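Local coordinates for erythrocyte membrane protein 1 (Plasmodium falciparum, PDB 2XU0) that probably binds host cell-surface receptors as a malaria adhesin, here represented by the N-terminal NTS-DBL1 alpha region of a rosetting variant, at residues I331-V334 against K335-R339; G351-C354 against T355-N358. The protein carries 10 engineered substitutions. All blocks are in the same frame, centred on the assembly; numbering follows the deposited sequence.

Interaction 1: I331-V334 against K335-R339; sequences IDKV and KKECR
Lys335 turns its backbone N back to Ile331 O at 2.8 Å, an ordinary helical i to i+4 bond that ties the start of 335-339 to the preceding turn. Its CB packs near the carbonyls of Ile331 and Asp332, while the extended chain carries NZ off the contact to a weak hydrogen bond with Tyr466. Lys336 N repeats the pattern on Asp332 O at 3.1 Å. With chi1 at 80°, its CG lies between the backbone N and the carbonyl carbon, which brings the CG methylene over Lys333 O; further out, Lys336 CD passes 3.5 Å from Lys333 NZ. The two ammonium groups thereby come close, Lys333 NZ to Lys336 NZ, 3.9 Å. Glu337 probably offsets part of this charge. Its chain runs beside that of Lys333 in the same direction, and Glu337 OE2 makes a rather long salt bridge of 3.5 Å to Lys333 NZ, while Glu337 OE1 makes a long, weak ion pair with Arg372. The backbone N of Glu337 is shared between Lys333 O and Val334 O, both bonds weak. Cys338 sets SG on the buried side, 3.9 Å from Val334 CG1, a small apolar contact next to its disulfide with Cys373. Lys335 O receives both Cys338 N and Arg339 N, the latter at 2.8 Å, and Arg339 is the first residue to leave helical backbone angles. The contact thus spans the last turns of helix 311-338 and the passage into strand 339-340, which Arg339 opens. Val334 and Ile331 pack on Tyr380 of helix 371-407, Cys338 lies against Cys377 of that helix, and the loop residues Ser464, Tyr466 and Cys467 also line this region.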
loop_
_atom_site.group_PDB
_atom_site.type_symbol
_atom_site.label_atom_id
_atom_site.label_comp_id
_atom_site.label_asym_id
_atom_site.label_seq_id
_atom_site.Cartn_x
_atom_site.Cartn_y
_atom_site.Cartn_z
ATOM N N ILE A 331 19.204 -4.367 5.788
ATOM C CA ILE A 331 20.412 -5.094 5.367
ATOM C C ILE A 331 21.661 -4.196 5.482
ATOM O O ILE A 331 22.707 -4.660 5.938
ATOM C CB ILE A 331 20.253 -5.724 3.959
ATOM C CG1 ILE A 331 19.267 -6.913 3.959
ATOM C CG2 ILE A 331 21.612 -6.086 3.293
ATOM C CD1 ILE A 331 19.722 -8.155 4.636
ATOM N N ASP A 332 21.523 -2.915 5.074
ATOM C CA ASP A 332 22.570 -1.891 5.138
ATOM C C ASP A 332 23.050 -1.636 6.565
ATOM O O ASP A 332 24.260 -1.515 6.775
ATOM C CB ASP A 332 22.120 -0.590 4.447
ATOM C CG ASP A 332 22.068 -0.689 2.933
ATOM O OD1 ASP A 332 21.323 0.105 2.313
ATOM O OD2 ASP A 332 22.774 -1.562 2.363
ATOM N N LYS A 333 22.116 -1.624 7.545
ATOM C CA LYS A 333 22.447 -1.444 8.959
ATOM C C LYS A 333 23.152 -2.682 9.501
ATOM O O LYS A 333 24.063 -2.564 10.330
ATOM C CB LYS A 333 21.196 -1.104 9.788
ATOM C CG LYS A 333 21.395 0.047 10.766
ATOM C CD LYS A 333 22.018 -0.403 12.092
ATOM C CE LYS A 333 22.300 0.743 13.039
ATOM N NZ LYS A 333 23.559 1.453 12.698
ATOM N N VAL A 334 22.750 -3.873 9.022
ATOM C CA VAL A 334 23.391 -5.136 9.410
ATOM C C VAL A 334 24.818 -5.161 8.832
ATOM O O VAL A 334 25.770 -5.483 9.556
ATOM C CB VAL A 334 22.553 -6.372 8.981
ATOM C CG1 VAL A 334 23.378 -7.655 9.015
ATOM C CG2 VAL A 334 21.300 -6.501 9.842
ATOM N N LYS A 335 24.961 -4.748 7.562
ATOM C CA LYS A 335 26.257 -4.703 6.909
ATOM C C LYS A 335 27.239 -3.780 7.664
ATOM O O LYS A 335 28.370 -4.203 7.899
ATOM C CB LYS A 335 26.147 -4.322 5.416
ATOM C CG LYS A 335 27.423 -4.649 4.649
ATOM C CD LYS A 335 27.422 -4.200 3.205
ATOM C CE LYS A 335 28.705 -4.675 2.553
ATOM N NZ LYS A 335 28.685 -4.547 1.069
ATOM N N LYS A 336 26.813 -2.572 8.089
ATOM C CA LYS A 336 27.720 -1.671 8.823
ATOM C C LYS A 336 28.237 -2.222 10.160
ATOM O O LYS A 336 29.339 -1.867 10.566
ATOM C CB LYS A 336 27.209 -0.221 8.912
ATOM C CG LYS A 336 26.152 0.048 9.976
ATOM C CD LYS A 336 25.833 1.543 10.099
ATOM C CE LYS A 336 26.719 2.290 11.074
ATOM N NZ LYS A 336 26.342 3.726 11.162
ATOM N N GLU A 337 27.479 -3.132 10.799
ATOM C CA GLU A 337 27.871 -3.781 12.047
ATOM C C GLU A 337 28.579 -5.132 11.825
ATOM O O GLU A 337 29.147 -5.661 12.780
ATOM C CB GLU A 337 26.640 -3.997 12.961
ATOM C CG GLU A 337 25.836 -2.737 13.262
ATOM C CD GLU A 337 26.611 -1.568 13.843
ATOM O OE1 GLU A 337 27.332 -1.766 14.848
ATOM O OE2 GLU A 337 26.485 -0.449 13.293
ATOM N N CYS A 338 28.519 -5.703 10.596
ATOM C CA CYS A 338 29.063 -7.036 10.303
ATOM C C CYS A 338 30.233 -7.105 9.352
ATOM O O CYS A 338 31.080 -7.987 9.507
ATOM C CB CYS A 338 27.949 -7.978 9.849
ATOM S SG CYS A 338 26.671 -8.261 11.096
ATOM N N ARG A 339 30.196 -6.299 8.288
ATOM C CA ARG A 339 31.195 -6.349 7.231
ATOM C C ARG A 339 31.590 -4.959 6.781
ATOM O O ARG A 339 30.745 -4.160 6.360
ATOM C CB ARG A 339 30.668 -7.169 6.032
ATOM C CG ARG A 339 31.736 -7.986 5.293
ATOM C CD ARG A 339 31.455 -9.469 5.431
ATOM N NE ARG A 339 30.989 -10.076 4.180
ATOM C CZ ARG A 339 30.292 -11.208 4.108
ATOM N NH1 ARG A 339 29.948 -11.857 5.215
ATOM N NH2 ARG A 339 29.917 -11.691 2.929
#

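Interaction 2: G351-C354 against T355-N358; sequences GHDC and TQTN
His352 meets Thr357 loosely: its CB lies 3.8 Å from Thr357 OG1, and the two side chains cross at about a right angle, with Thr357 CG2 approaching the imidazole obliquely. The His352 side chain also packs on Ile364, Val366 and Cys470. Asp353 carries most of the contact, through both its carboxylate and its carbonyl. Its CG stands anti to the backbone N (chi1 176°), which turns the carboxylate over the residues that follow. Asp353 OD1 takes two bonds from Thr355, both from the same face of the carboxylate plane: the hydroxyl OG1 donates at 2.7 Å on the syn side, and the backbone N donates at 3.2 Å from well above the plane. The second of these closes an Asx turn. Asp353 OD2 accepts Gln356 NE2 at 2.9 Å, with the carboxylate and amide planes turned 89° against each other. The carbonyl of Asp353 is doubly used as well. Gln356 N reaches Asp353 O at 3.0 Å, completing the type I beta turn from Asp353 to Gln356, while Thr357 OG1 donates to the same oxygen at 2.6 Å from the opposite face. Cys354 occupies the second position of this turn; its CB touches Thr355 N, and its SG is joined to Cys470 by a disulfide that adds a covalent restraint to this irregular loop. Thr357 OG1 also accepts from Phe365 N, linking the turn to the neighbouring loop. With one buried aspartate receiving five donors from three consecutive residues, the turn is fixed by side-chain as well as main-chain bonding. Three neutral donors, Thr355 N, Thr355 OG1 and Gln356 NE2, meet the carboxylate, which would probably favour its charged form.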
loop_
_atom_site.group_PDB
_atom_site.type_symbol
_atom_site.label_atom_id
_atom_site.label_comp_id
_atom_site.label_asym_id
_atom_site.label_seq_id
_atom_site.Cartn_x
_atom_site.Cartn_y
_atom_site.Cartn_z
ATOM N N GLY A 351 28.799 -13.479 16.519
ATOM C CA GLY A 351 29.706 -12.480 17.076
ATOM C C GLY A 351 31.179 -12.860 17.004
ATOM O O GLY A 351 32.006 -12.278 17.717
ATOM N N HIS A 352 31.529 -13.841 16.143
ATOM C CA HIS A 352 32.925 -14.259 15.967
ATOM C C HIS A 352 33.638 -13.310 15.020
ATOM O O HIS A 352 33.027 -12.807 14.064
ATOM C CB HIS A 352 33.030 -15.683 15.389
ATOM C CG HIS A 352 32.336 -16.743 16.185
ATOM N ND1 HIS A 352 32.103 -17.995 15.651
ATOM C CD2 HIS A 352 31.854 -16.709 17.454
ATOM C CE1 HIS A 352 31.486 -18.679 16.601
ATOM N NE2 HIS A 352 31.311 -17.945 17.700
ATOM N N ASP A 353 34.938 -13.077 15.275
ATOM C CA ASP A 353 35.763 -12.271 14.389
ATOM C C ASP A 353 36.373 -13.275 13.410
ATOM O O ASP A 353 37.265 -14.048 13.783
ATOM C CB ASP A 353 36.826 -11.469 15.171
ATOM C CG ASP A 353 37.814 -10.670 14.334
ATOM O OD1 ASP A 353 37.662 -10.642 13.081
ATOM O OD2 ASP A 353 38.744 -10.069 14.925
ATOM N N CYS A 354 35.860 -13.285 12.165
ATOM C CA CYS A 354 36.283 -14.220 11.121
ATOM C C CYS A 354 37.759 -14.089 10.709
ATOM O O CYS A 354 38.348 -15.065 10.224
ATOM C CB CYS A 354 35.329 -14.171 9.926
ATOM S SG CYS A 354 33.587 -14.478 10.355
ATOM N N THR A 355 38.375 -12.918 10.996
ATOM C CA THR A 355 39.795 -12.651 10.744
ATOM C C THR A 355 40.703 -13.386 11.759
ATOM O O THR A 355 41.901 -13.561 11.502
ATOM C CB THR A 355 40.100 -11.132 10.638
ATOM O OG1 THR A 355 40.138 -10.539 11.938
ATOM C CG2 THR A 355 39.120 -10.382 9.733
ATOM N N GLN A 356 40.132 -13.818 12.899
ATOM C CA GLN A 356 40.863 -14.537 13.952
ATOM C C GLN A 356 40.155 -15.838 14.389
ATOM O O GLN A 356 40.482 -16.388 15.448
ATOM C CB GLN A 356 41.086 -13.622 15.164
ATOM C CG GLN A 356 41.882 -12.366 14.834
ATOM C CD GLN A 356 42.101 -11.532 16.057
ATOM O OE1 GLN A 356 42.951 -11.840 16.912
ATOM N NE2 GLN A 356 41.338 -10.453 16.154
ATOM N N THR A 357 39.197 -16.332 13.567
ATOM C CA THR A 357 38.412 -17.542 13.856
ATOM C C THR A 357 38.651 -18.621 12.811
ATOM O O THR A 357 38.739 -18.330 11.612
ATOM C CB THR A 357 36.912 -17.181 14.023
ATOM O OG1 THR A 357 36.784 -16.275 15.116
ATOM C CG2 THR A 357 36.007 -18.394 14.271
ATOM N N ASN A 358 38.749 -19.868 13.282
ATOM C CA ASN A 358 38.917 -21.054 12.454
ATOM C C ASN A 358 38.015 -22.149 13.022
ATOM O O ASN A 358 38.399 -22.843 13.969
ATOM C CB ASN A 358 40.381 -21.489 12.404
ATOM C CG ASN A 358 40.713 -22.340 11.207
ATOM O OD1 ASN A 358 40.174 -23.439 11.020
ATOM N ND2 ASN A 358 41.617 -21.846 10.372
#

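In the fold
Interactions 1 and 2 follow each other in the C-terminal Duffy-binding-like subdomain, on the same side of the chain's centre, with centres about 16 Å apart and nearest atoms about 7 Å apart. The first belongs to the end of a long helix packed on helix 371-407; the second lies in the loop that leads from strand 345-346 to that partner helix. Both combine buried and exposed residues and both hold a disulfide cysteine, Cys338 or Cys354. Interaction 1 relies on main-chain helical bonds with a surface charge cluster, whereas interaction 2, lacking regular secondary structure, relies on one buried aspartate and its turn.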